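Local coordinates for 2L protein (Yaba-like disease virus, PDB 3IT8) that probably binds and neutralises host tumour necrosis factor, as an MHC class I-like protein of a poxvirus, at residues D[92-97]-D[107-112]; D[114-119]-D[240-245]; D[182-187]-D[283-288]; D[198-203]-D[277-282]; D[212-217]-D[265-270]. All blocks are in the same frame, centred on the assembly; numbering follows the deposited sequence.

Contact 1: residues D[92-97]-D[107-112]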
# COMPACT_ATOMS: atom_id res chain seq x y z
N SER D 92 20.32 39.13 17.41
CA SER D 92 20.49 38.37 16.17
C SER D 92 19.52 37.20 16.03
O SER D 92 19.21 36.49 16.99
CB SER D 92 21.91 37.80 16.07
OG SER D 92 22.87 38.82 15.91
N LEU D 93 19.04 37.00 14.80
CA LEU D 93 18.13 35.90 14.50
C LEU D 93 18.93 34.93 13.63
O LEU D 93 19.17 35.19 12.46
CB LEU D 93 16.91 36.38 13.75
CG LEU D 93 16.00 35.23 13.32
CD1 LEU D 93 15.56 34.46 14.55
CD2 LEU D 93 14.78 35.75 12.54
N ILE D 94 19.35 33.81 14.21
CA ILE D 94 20.14 32.83 13.48
C ILE D 94 19.25 31.66 13.08
O ILE D 94 18.68 30.98 13.92
CB ILE D 94 21.29 32.28 14.36
CG1 ILE D 94 22.14 33.44 14.88
CG2 ILE D 94 22.16 31.34 13.56
CD1 ILE D 94 22.66 34.33 13.81
N THR D 95 19.13 31.43 11.78
CA THR D 95 18.30 30.32 11.31
C THR D 95 18.95 29.73 10.07
O THR D 95 19.62 30.44 9.33
CB THR D 95 16.87 30.81 11.00
OG1 THR D 95 16.02 29.69 10.77
CG2 THR D 95 16.87 31.72 9.78
N GLY D 96 18.77 28.43 9.86
CA GLY D 96 19.37 27.78 8.71
C GLY D 96 19.33 26.27 8.85
O GLY D 96 18.68 25.74 9.76
N CYS D 97 20.01 25.56 7.97
CA CYS D 97 20.01 24.10 8.03
C CYS D 97 21.34 23.52 7.56
O CYS D 97 22.24 24.25 7.14
CB CYS D 97 18.87 23.51 7.19
SG CYS D 97 19.13 23.58 5.39
N TYR D 107 17.70 24.87 12.27
CA TYR D 107 17.68 25.59 13.53
C TYR D 107 17.14 26.98 13.34
O TYR D 107 17.06 27.48 12.23
CB TYR D 107 19.10 25.66 14.11
CG TYR D 107 20.10 26.19 13.11
CD1 TYR D 107 20.25 27.56 12.89
CD2 TYR D 107 20.84 25.31 12.31
CE1 TYR D 107 21.09 28.04 11.91
CE2 TYR D 107 21.68 25.80 11.32
CZ TYR D 107 21.80 27.15 11.13
OH TYR D 107 22.61 27.61 10.14
N GLY D 108 16.78 27.61 14.45
CA GLY D 108 16.26 28.96 14.43
C GLY D 108 16.27 29.42 15.86
O GLY D 108 15.46 28.97 16.66
N TYR D 109 17.21 30.30 16.20
CA TYR D 109 17.29 30.81 17.55
C TYR D 109 17.66 32.28 17.58
O TYR D 109 18.09 32.84 16.57
CB TYR D 109 18.30 29.99 18.35
CG TYR D 109 19.70 30.04 17.79
CD1 TYR D 109 20.60 31.04 18.18
CD2 TYR D 109 20.16 29.02 16.95
CE1 TYR D 109 21.92 31.02 17.74
CE2 TYR D 109 21.49 29.00 16.51
CZ TYR D 109 22.36 30.00 16.91
OH TYR D 109 23.67 29.95 16.50
N VAL D 110 17.47 32.90 18.73
CA VAL D 110 17.76 34.31 18.90
C VAL D 110 18.88 34.44 19.92
O VAL D 110 18.77 33.91 21.01
CB VAL D 110 16.51 35.05 19.43
CG1 VAL D 110 16.87 36.47 19.87
CG2 VAL D 110 15.45 35.11 18.34
N GLU D 111 19.96 35.12 19.55
CA GLU D 111 21.04 35.35 20.49
C GLU D 111 21.25 36.85 20.70
O GLU D 111 20.84 37.67 19.88
CB GLU D 111 22.34 34.68 20.04
CG GLU D 111 22.79 35.05 18.68
CD GLU D 111 24.09 34.38 18.31
OE1 GLU D 111 24.26 33.18 18.66
OE2 GLU D 111 24.94 35.04 17.66
N THR D 112 21.89 37.17 21.81
CA THR D 112 22.16 38.54 22.22
C THR D 112 23.67 38.74 22.26
O THR D 112 24.42 37.77 22.19
CB THR D 112 21.53 38.77 23.61
OG1 THR D 112 20.28 39.45 23.45
CG2 THR D 112 22.43 39.54 24.53
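Ser-92 and Glu-111 form a hydrogen-bonded antiparallel pair at one end of the contact, with Ser-92 N 2.9 Å from Glu-111 O and Glu-111 N 3.0 Å from Ser-92 O. Ser-92 CB rests against Glu-111 CG, while its OG is hydrogen-bonded to Thr-8 OG1 on strand 2-10. Leu-93 faces the other side of the sheet in a non-hydrogen-bonded pair, where its CD1 meets Val-110 CG2 at 3.8 Å. Ile-94 returns to the first face and exchanges backbone bonds with Tyr-109. Its CB sits over one face of the Tyr-109 ring, 3.8 Å from the centroid, in a CH-pi contact, with CG1 against CE1 and CG2 against OH. The ring gets there because its CG stands between the backbone N and carbonyl carbon (chi1 61°), which folds it back across the neighbouring strand. Thr-95 OG1 donates to Tyr-107 O at 2.8 Å, in the carbonyl plane on a lone pair; Gly-96 N reaches the same oxygen from 33° out of that plane, so two donors grip this buried carbonyl. Gly-96 has no side chain, and the Tyr-107 ring lies over its CA at 3.9 Å from the centroid. The hairpin belongs to the eight-stranded platform of an MHC-like fold, between strands 2-10 and 115-121. Helix 148-174 packs on Thr-95 and Cys-97, while Pro-248 packs on Ile-94, Tyr-107 and Tyr-109 from the opposite face.

Contact 2: residues D[114-119]-D[240-245]; sequences NGPLAR and KSNYEP
Arg-119 meets the loop 240-245 in two different ways with one guanidinium group. In its plane, NH2 donates a nearly straight bond to the backbone Asn-242 O at 2.9 Å (168° at the hydrogen), using a lone pair in the carbonyl plane. Above one face lies the carboxylate of Glu-244, its plane turned 36° from that of the guanidinium. Arg-119 NE and Glu-244 OE1 are 3.2 Å apart, yet no N-H points at the oxygen, so this salt bridge rests on charge alone. The arginine chain runs extended from the backbone and bends at chi3 (-70°), which brings its head round to the loop. Beside it Pro-116 crosses the Tyr-243 side chain at about a right angle, with Pro-116 CB 3.7 Å from Tyr-243 CZ, and the tyrosine OH goes on to bond Glu-111 OE1. Within the loop, Ser-241 OG accepts from Tyr-243 N in an ST turn. The contact ties strand 115-121 of the platform to a long loop of the Ig-like region. Arg-119 NH2 also forms a salt bridge with Glu-247 OE1. Two carboxylates and a carbonyl thus gather round one guanidinium, and the acids would be expected to balance its positive charge.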
# COMPACT_ATOMS: atom_id res chain seq x y z
N ASN D 114 25.21 39.27 24.64
CA ASN D 114 25.56 38.62 25.90
C ASN D 114 25.54 37.10 25.80
O ASN D 114 26.00 36.41 26.72
CB ASN D 114 24.62 39.06 27.01
CG ASN D 114 24.54 40.55 27.14
OD1 ASN D 114 25.56 41.24 27.22
ND2 ASN D 114 23.31 41.08 27.16
N GLY D 115 25.01 36.58 24.70
CA GLY D 115 24.96 35.13 24.51
C GLY D 115 23.60 34.61 24.09
O GLY D 115 22.64 35.37 24.04
N PRO D 116 23.49 33.31 23.79
CA PRO D 116 22.24 32.68 23.36
C PRO D 116 21.08 33.03 24.26
O PRO D 116 21.21 33.05 25.48
CB PRO D 116 22.56 31.19 23.39
CG PRO D 116 23.63 31.11 24.43
CD PRO D 116 24.50 32.28 24.07
N LEU D 117 19.93 33.31 23.64
CA LEU D 117 18.74 33.70 24.37
C LEU D 117 17.63 32.65 24.30
O LEU D 117 17.36 31.95 25.28
CB LEU D 117 18.25 35.04 23.82
CG LEU D 117 17.27 35.82 24.67
CD1 LEU D 117 17.87 36.01 26.05
CD2 LEU D 117 16.98 37.15 24.02
N ALA D 118 16.99 32.52 23.14
CA ALA D 118 15.90 31.55 22.98
C ALA D 118 15.95 30.81 21.66
O ALA D 118 16.31 31.36 20.62
CB ALA D 118 14.55 32.23 23.11
N ARG D 119 15.54 29.55 21.71
CA ARG D 119 15.53 28.65 20.56
C ARG D 119 14.09 28.34 20.16
O ARG D 119 13.25 28.07 21.01
CB ARG D 119 16.28 27.37 20.96
CG ARG D 119 16.14 26.20 20.03
CD ARG D 119 16.86 24.98 20.61
NE ARG D 119 18.30 25.12 20.61
CZ ARG D 119 19.04 25.32 21.70
NH1 ARG D 119 18.46 25.40 22.88
NH2 ARG D 119 20.36 25.44 21.59
N LYS D 240 28.89 19.34 26.38
CA LYS D 240 28.13 20.30 27.19
C LYS D 240 28.22 21.70 26.60
O LYS D 240 29.30 22.29 26.55
CB LYS D 240 28.65 20.32 28.63
CG LYS D 240 27.89 21.28 29.53
CD LYS D 240 28.58 21.46 30.87
CE LYS D 240 27.90 22.56 31.68
NZ LYS D 240 28.64 22.90 32.93
N SER D 241 27.08 22.23 26.15
CA SER D 241 27.03 23.56 25.56
C SER D 241 25.60 24.05 25.51
O SER D 241 24.68 23.24 25.54
CB SER D 241 27.61 23.53 24.13
OG SER D 241 27.51 24.80 23.51
N ASN D 242 25.39 25.36 25.46
CA ASN D 242 24.04 25.90 25.39
C ASN D 242 23.50 25.69 23.99
O ASN D 242 22.29 25.77 23.75
CB ASN D 242 24.03 27.38 25.73
CG ASN D 242 24.29 27.63 27.18
OD1 ASN D 242 23.66 27.01 28.04
ND2 ASN D 242 25.21 28.54 27.47
N TYR D 243 24.41 25.44 23.06
CA TYR D 243 24.04 25.22 21.68
C TYR D 243 24.01 23.72 21.41
O TYR D 243 24.68 22.95 22.11
CB TYR D 243 25.07 25.87 20.75
CG TYR D 243 25.13 27.37 20.84
CD1 TYR D 243 26.04 28.00 21.67
CD2 TYR D 243 24.25 28.17 20.10
CE1 TYR D 243 26.09 29.40 21.77
CE2 TYR D 243 24.29 29.56 20.19
CZ TYR D 243 25.21 30.16 21.03
OH TYR D 243 25.23 31.53 21.15
N GLU D 244 23.23 23.30 20.41
CA GLU D 244 23.15 21.89 20.03
C GLU D 244 24.00 21.75 18.77
O GLU D 244 23.98 22.64 17.92
CB GLU D 244 21.71 21.52 19.69
CG GLU D 244 20.69 21.95 20.72
CD GLU D 244 19.27 21.79 20.22
OE1 GLU D 244 18.96 22.31 19.13
OE2 GLU D 244 18.46 21.15 20.93
N PRO D 245 24.75 20.65 18.63
CA PRO D 245 25.57 20.51 17.42
C PRO D 245 24.71 20.70 16.17
O PRO D 245 23.61 20.15 16.08
CB PRO D 245 26.14 19.10 17.54
CG PRO D 245 25.17 18.40 18.45
CD PRO D 245 24.86 19.45 19.47

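Contact 3: residues D[182-187]-D[283-288]; sequences TTPTVK and VFHDTL
Thr-183 lies against Thr-287 and Leu-288, and each of its side-chain atoms meets one or both of them. CB comes first, 3.7 Å from Thr-287 OG1, the two side chains crossing at a slant. From there OG1, anti to the carbonyl carbon (chi1 -47°), turns to the carbon side of Thr-287 and rests near its CB and CG2. The methyl branch, Thr-183 CG2, meets both Leu-288 CD1 and Thr-287 OG1. That same leucine methyl also touches the next residue, at 3.6 Å from Pro-184 CD and 4.0 Å from Pro-184 CG. These residues lead into the first strand of an Ig-like beta sandwich, 185-189, and face the turn that follows strand 279-284 of the opposing sheet. Further into the sandwich, Val-186 and Val-283 pass alongside with their side chains pointing opposite ways, their nearest methyls being Val-186 CG1 and Val-283 CG2 at 4.2 Å; both valines also pack on Tyr-293. His-285 fills in between, presenting its imidazole obliquely to Pro-184 CD and to the carbonyl of Thr-182, with His-285 NE2 3.9 Å from Thr-182 O. The other ring nitrogen, His-285 ND1, makes a weak hydrogen bond to Asp-211 O, and the ring also meets that of Phe-207.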
# COMPACT_ATOMS: atom_id res chain seq x y z
N THR D 182 36.75 18.39 -0.49
CA THR D 182 38.07 17.87 -0.14
C THR D 182 38.01 16.97 1.09
O THR D 182 37.62 17.40 2.18
CB THR D 182 39.05 19.02 0.11
OG1 THR D 182 39.38 19.61 -1.15
CG2 THR D 182 40.31 18.52 0.81
N THR D 183 38.41 15.71 0.90
CA THR D 183 38.38 14.74 1.98
C THR D 183 39.49 14.95 2.99
O THR D 183 40.64 15.12 2.64
CB THR D 183 38.49 13.34 1.44
OG1 THR D 183 37.58 13.20 0.34
CG2 THR D 183 38.14 12.35 2.52
N PRO D 184 39.14 14.92 4.27
CA PRO D 184 40.12 15.12 5.33
C PRO D 184 40.92 13.87 5.71
O PRO D 184 40.63 12.77 5.24
CB PRO D 184 39.26 15.59 6.48
CG PRO D 184 38.07 14.69 6.34
CD PRO D 184 37.80 14.76 4.84
N THR D 185 41.90 14.08 6.57
CA THR D 185 42.77 13.05 7.10
C THR D 185 42.42 13.01 8.57
O THR D 185 42.37 14.06 9.21
CB THR D 185 44.23 13.44 6.98
OG1 THR D 185 44.62 13.41 5.61
CG2 THR D 185 45.11 12.51 7.78
N VAL D 186 42.17 11.83 9.12
CA VAL D 186 41.82 11.76 10.52
C VAL D 186 42.79 10.91 11.30
O VAL D 186 43.36 9.95 10.78
CB VAL D 186 40.39 11.19 10.72
CG1 VAL D 186 39.94 11.36 12.16
CG2 VAL D 186 39.43 11.87 9.76
N LYS D 187 42.99 11.29 12.55
CA LYS D 187 43.88 10.59 13.47
C LYS D 187 43.37 10.86 14.87
O LYS D 187 43.05 12.01 15.19
CB LYS D 187 45.31 11.09 13.31
CG LYS D 187 45.91 10.79 11.95
CD LYS D 187 46.88 11.87 11.51
CE LYS D 187 47.34 11.64 10.07
NZ LYS D 187 48.11 12.79 9.53
N VAL D 283 33.41 10.54 12.57
CA VAL D 283 33.44 11.82 11.85
C VAL D 283 32.41 11.93 10.75
O VAL D 283 32.39 11.12 9.82
CB VAL D 283 34.83 12.03 11.24
CG1 VAL D 283 34.81 13.20 10.29
CG2 VAL D 283 35.84 12.24 12.34
N PHE D 284 31.55 12.95 10.84
CA PHE D 284 30.52 13.18 9.83
C PHE D 284 30.91 14.34 8.94
O PHE D 284 31.06 15.47 9.41
CB PHE D 284 29.18 13.46 10.49
CG PHE D 284 28.65 12.32 11.28
CD1 PHE D 284 28.99 12.17 12.61
CD2 PHE D 284 27.79 11.39 10.69
CE1 PHE D 284 28.48 11.10 13.36
CE2 PHE D 284 27.27 10.31 11.43
CZ PHE D 284 27.62 10.17 12.76
N HIS D 285 31.07 14.06 7.66
CA HIS D 285 31.44 15.09 6.69
C HIS D 285 30.89 14.72 5.30
O HIS D 285 30.57 13.56 5.06
CB HIS D 285 32.95 15.20 6.63
CG HIS D 285 33.43 16.26 5.69
ND1 HIS D 285 33.44 17.59 6.01
CD2 HIS D 285 33.89 16.17 4.42
CE1 HIS D 285 33.88 18.29 4.98
NE2 HIS D 285 34.16 17.45 4.00
N ASP D 286 30.79 15.69 4.41
CA ASP D 286 30.26 15.43 3.07
C ASP D 286 31.03 14.32 2.36
O ASP D 286 30.43 13.43 1.76
CB ASP D 286 30.27 16.72 2.24
CG ASP D 286 29.03 17.57 2.48
OD1 ASP D 286 28.38 17.39 3.54
OD2 ASP D 286 28.70 18.41 1.61
N THR D 287 32.35 14.38 2.42
CA THR D 287 33.17 13.32 1.85
C THR D 287 33.09 12.30 2.97
O THR D 287 33.04 12.69 4.13
CB THR D 287 34.61 13.82 1.63
OG1 THR D 287 35.22 14.13 2.89
CG2 THR D 287 34.61 15.08 0.77
N LEU D 288 33.08 11.01 2.66
CA LEU D 288 32.94 9.98 3.71
C LEU D 288 31.72 10.20 4.61
O LEU D 288 31.86 10.64 5.73
CB LEU D 288 34.21 9.86 4.60
CG LEU D 288 35.00 10.81 5.55
CD1 LEU D 288 35.68 11.88 4.74
CD2 LEU D 288 34.15 11.42 6.64

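Contact 4: residues D[198-203]-D[277-282]; sequences MTLECT and SQPVCV
Cys-202 and Cys-281 join the two sheets covalently through an SG-SG bond of 2.0 Å. Both sulfurs stand anti to their own backbone N, with chi1 -165° at Cys-202 and -174° at Cys-281, which directs each sulfur toward the opposite strand. The bond has a left-handed twist (chi3 -90°), and it brings Cys-202 CB to 3.9 Å from Cys-281 CB, with the two CA atoms 6.4 Å apart. This is the canonical intersheet disulfide of an immunoglobulin domain, pinning together two segments that run in nearly the same direction. Leu-200 gives up even more surface than either cysteine. It lies one inward-facing position before Cys-202, where the backbones have drawn apart to 8.3 Å between Leu-200 CA and Pro-279 CA, and its side chain spans the wider gap. The leucine side chain lies aslant to the proline, its CD1 touching Pro-279 CG and lying 3.8 Å from Pro-279 CD; it also meets the aliphatic part of Gln-278, 4.0 Å from CG. At the more open end Gln-278 stretches out toward Met-198, and Gln-278 NE2 makes a weak hydrogen bond to Met-198 SD at 3.7 Å. Strand 198-207 is flanked in its own sheet by 185-189 and 263-271, while 279-284 lies beside 213-218 in the other. Trp-216 packs on Cys-202 and Pro-279, and Val-188 touches both half-cystines.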
# COMPACT_ATOMS: atom_id res chain seq x y z
N MET D 198 42.94 9.73 31.29
CA MET D 198 43.22 9.75 29.86
C MET D 198 42.44 10.81 29.06
O MET D 198 41.35 11.23 29.46
CB MET D 198 42.96 8.37 29.27
CG MET D 198 43.18 8.28 27.77
SD MET D 198 43.00 6.60 27.16
CE MET D 198 44.75 6.14 26.93
N THR D 199 43.01 11.23 27.93
CA THR D 199 42.38 12.22 27.07
C THR D 199 42.46 11.78 25.60
O THR D 199 43.51 11.36 25.12
CB THR D 199 43.05 13.62 27.23
OG1 THR D 199 42.06 14.63 27.07
CG2 THR D 199 44.14 13.84 26.17
N LEU D 200 41.34 11.88 24.89
CA LEU D 200 41.31 11.50 23.49
C LEU D 200 41.17 12.73 22.61
O LEU D 200 40.38 13.63 22.91
CB LEU D 200 40.17 10.52 23.23
CG LEU D 200 40.55 9.10 23.67
CD1 LEU D 200 39.34 8.20 23.67
CD2 LEU D 200 41.61 8.58 22.72
N GLU D 201 41.94 12.76 21.54
CA GLU D 201 41.91 13.89 20.64
C GLU D 201 41.73 13.44 19.20
O GLU D 201 42.60 12.78 18.63
CB GLU D 201 43.21 14.67 20.75
CG GLU D 201 43.27 15.88 19.87
CD GLU D 201 44.62 16.55 19.93
OE1 GLU D 201 45.06 16.90 21.05
OE2 GLU D 201 45.25 16.73 18.86
N CYS D 202 40.59 13.81 18.63
CA CYS D 202 40.25 13.47 17.25
C CYS D 202 40.62 14.68 16.41
O CYS D 202 40.13 15.76 16.66
CB CYS D 202 38.76 13.20 17.13
SG CYS D 202 38.21 12.37 15.62
N THR D 203 41.52 14.52 15.44
CA THR D 203 41.88 15.65 14.61
C THR D 203 41.60 15.34 13.15
O THR D 203 42.07 14.34 12.60
CB THR D 203 43.36 16.04 14.76
OG1 THR D 203 44.08 15.56 13.62
CG2 THR D 203 43.94 15.43 16.01
N SER D 277 34.49 1.35 27.72
CA SER D 277 34.84 0.83 26.39
C SER D 277 35.82 1.72 25.64
O SER D 277 36.34 1.33 24.59
CB SER D 277 33.59 0.65 25.53
OG SER D 277 32.73 -0.34 26.06
N GLN D 278 36.06 2.91 26.16
CA GLN D 278 36.94 3.86 25.50
C GLN D 278 36.28 4.26 24.20
O GLN D 278 36.17 3.46 23.27
CB GLN D 278 38.31 3.25 25.20
CG GLN D 278 39.24 4.25 24.55
CD GLN D 278 40.57 3.65 24.17
OE1 GLN D 278 40.66 2.83 23.25
NE2 GLN D 278 41.63 4.06 24.86
N PRO D 279 35.85 5.53 24.10
CA PRO D 279 35.20 5.99 22.88
C PRO D 279 36.06 5.88 21.64
O PRO D 279 37.29 5.81 21.70
CB PRO D 279 34.85 7.44 23.21
CG PRO D 279 36.01 7.85 24.04
CD PRO D 279 36.17 6.67 24.97
N VAL D 280 35.36 5.83 20.51
CA VAL D 280 35.96 5.78 19.20
C VAL D 280 35.41 7.06 18.54
O VAL D 280 34.31 7.52 18.87
CB VAL D 280 35.49 4.53 18.45
CG1 VAL D 280 33.99 4.55 18.28
CG2 VAL D 280 36.16 4.47 17.13
N CYS D 281 36.17 7.66 17.64
CA CYS D 281 35.72 8.89 17.02
C CYS D 281 34.98 8.66 15.71
O CYS D 281 35.52 8.04 14.79
CB CYS D 281 36.91 9.82 16.79
SG CYS D 281 36.46 11.48 16.17
N VAL D 282 33.74 9.13 15.63
CA VAL D 282 32.95 9.02 14.40
C VAL D 282 32.87 10.41 13.78
O VAL D 282 32.34 11.33 14.38
CB VAL D 282 31.52 8.52 14.65
CG1 VAL D 282 30.86 8.21 13.32
CG2 VAL D 282 31.54 7.27 15.53

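Contact 5: residues D[212-217]-D[265-270]; sequences VITKWI and LTDLVR
Trp-216 and Asp-267 make the one polar link across this otherwise apolar interface. The indole NE1 donates at its ring edge to the carboxylate, with Trp-216 NE1 2.8 Å from Asp-267 OD2 and 169° at the hydrogen, although the position of OD2 is less certain than the rest. Ring and carboxylate planes stand 35° apart. Val-269 CG2 lies over one face of the five-membered ring, modelled too close for its exact distance to be trusted. Asp-267 is buried; beyond the indole bond, its OD1 has a long, weak ion pair with Arg-239 NH2. The other end is sparser: Val-212 and Leu-265 cross at a slant and touch only through Val-212 CG1 and Leu-265 CD2, at 3.5 Å. Toward solvent, Val-269 is itself only partly buried, and Leu-268 beside it turns away to the exposed side of its strand. The two strands belong to opposing sheets of the Ig-like sandwich, the axes of 213-217 and 265-270 being 9.3 Å apart at closest with a crossing angle of -23°. Strand 263-271 pairs with 198-207 and 213-218 with 279-284; Leu-200, Cys-202, Pro-279 and Cys-281 pack round Trp-216.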
# COMPACT_ATOMS: atom_id res chain seq x y z
N VAL D 212 31.55 20.15 9.90
CA VAL D 212 32.00 18.84 10.33
C VAL D 212 31.42 18.59 11.69
O VAL D 212 31.31 19.50 12.50
CB VAL D 212 33.54 18.75 10.44
CG1 VAL D 212 33.93 17.59 11.32
CG2 VAL D 212 34.13 18.53 9.08
N ILE D 213 31.00 17.36 11.92
CA ILE D 213 30.45 17.01 13.20
C ILE D 213 31.11 15.73 13.65
O ILE D 213 31.42 14.85 12.84
CB ILE D 213 28.93 16.84 13.17
CG1 ILE D 213 28.28 18.20 12.90
CG2 ILE D 213 28.44 16.29 14.49
CD1 ILE D 213 26.78 18.18 12.82
N THR D 214 31.33 15.65 14.94
CA THR D 214 32.01 14.53 15.53
C THR D 214 31.20 13.91 16.65
O THR D 214 30.60 14.61 17.48
CB THR D 214 33.37 15.02 16.05
OG1 THR D 214 34.36 14.05 15.75
CG2 THR D 214 33.33 15.25 17.54
N LYS D 215 31.17 12.57 16.67
CA LYS D 215 30.47 11.82 17.71
C LYS D 215 31.41 10.82 18.38
O LYS D 215 32.11 10.06 17.72
CB LYS D 215 29.28 11.04 17.13
CG LYS D 215 28.11 11.90 16.74
CD LYS D 215 26.88 11.09 16.41
CE LYS D 215 25.69 12.01 16.23
NZ LYS D 215 24.38 11.28 16.22
N TRP D 216 31.41 10.84 19.71
CA TRP D 216 32.23 9.91 20.48
C TRP D 216 31.34 8.80 21.01
O TRP D 216 30.42 9.04 21.80
CB TRP D 216 32.93 10.62 21.64
CG TRP D 216 33.99 11.55 21.18
CD1 TRP D 216 33.84 12.87 20.88
CD2 TRP D 216 35.36 11.23 20.90
NE1 TRP D 216 35.03 13.39 20.43
CE2 TRP D 216 35.98 12.40 20.43
CE3 TRP D 216 36.12 10.06 20.99
CZ2 TRP D 216 37.33 12.44 20.06
CZ3 TRP D 216 37.46 10.10 20.62
CH2 TRP D 216 38.05 11.28 20.16
N ILE D 217 31.62 7.57 20.56
CA ILE D 217 30.83 6.41 20.96
C ILE D 217 31.70 5.29 21.52
O ILE D 217 32.73 4.95 20.94
CB ILE D 217 30.05 5.87 19.75
CG1 ILE D 217 29.19 6.99 19.15
CG2 ILE D 217 29.20 4.72 20.17
CD1 ILE D 217 28.51 6.61 17.87
N LEU D 265 40.13 20.68 11.96
CA LEU D 265 39.44 20.60 13.24
C LEU D 265 40.17 19.73 14.26
O LEU D 265 40.86 18.77 13.91
CB LEU D 265 38.04 20.05 13.02
CG LEU D 265 37.44 19.29 14.20
CD1 LEU D 265 36.93 20.28 15.23
CD2 LEU D 265 36.31 18.41 13.71
N THR D 266 39.99 20.07 15.53
CA THR D 266 40.58 19.32 16.63
C THR D 266 39.56 19.16 17.73
O THR D 266 39.19 20.15 18.35
CB THR D 266 41.80 20.04 17.21
OG1 THR D 266 42.88 19.97 16.28
CG2 THR D 266 42.23 19.40 18.52
N ASP D 267 39.12 17.94 17.99
CA ASP D 267 38.13 17.71 19.03
C ASP D 267 38.71 16.86 20.16
O ASP D 267 39.18 15.76 19.93
CB ASP D 267 36.88 17.04 18.46
CG ASP D 267 35.72 17.08 19.42
OD1 ASP D 267 35.42 18.17 19.93
OD2 ASP D 267 35.09 16.03 19.66
N LEU D 268 38.65 17.39 21.37
CA LEU D 268 39.20 16.71 22.54
C LEU D 268 38.11 16.10 23.43
O LEU D 268 36.98 16.58 23.45
CB LEU D 268 40.04 17.69 23.35
CG LEU D 268 41.10 17.11 24.29
CD1 LEU D 268 42.17 16.41 23.45
CD2 LEU D 268 41.72 18.21 25.13
N VAL D 269 38.45 15.05 24.18
CA VAL D 269 37.49 14.40 25.06
C VAL D 269 38.14 13.90 26.35
O VAL D 269 39.21 13.29 26.33
CB VAL D 269 36.81 13.21 24.36
CG1 VAL D 269 35.98 12.40 25.35
CG2 VAL D 269 35.91 13.72 23.27
N ARG D 270 37.46 14.15 27.46
CA ARG D 270 37.93 13.74 28.78
C ARG D 270 37.57 12.28 29.03
O ARG D 270 36.44 11.97 29.40
CB ARG D 270 37.28 14.62 29.85
CG ARG D 270 38.25 15.30 30.80
CD ARG D 270 38.74 14.35 31.87
NE ARG D 270 39.52 15.05 32.88
CZ ARG D 270 39.96 14.51 34.01
NH1 ARG D 270 39.70 13.24 34.28
NH2 ARG D 270 40.66 15.24 34.87

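Contacts 1 and 2 adjoin at the MHC-like platform, centres 10 Å apart, contact 2 bringing in a loop of the Ig-like region; Val-110 pairs with the bulge at Leu-117 and Ala-118, and Tyr-109 packs on Tyr-243. Contacts 3, 4 and 5 build the Ig-like sandwich: 4 and 5 lie 7 Å apart centre to centre and share one core, where Cys-202 CB packs on the Trp-216 ring, while the centres of 3 and 5 are 13 Å apart. Contact 2 comes nearest to the sandwich group, about 5 Å from contact 5 between nearest atoms, without touching it. A sugar of an N-linked glycan lies about 4 Å from the Ile-94 side chain in contact 1.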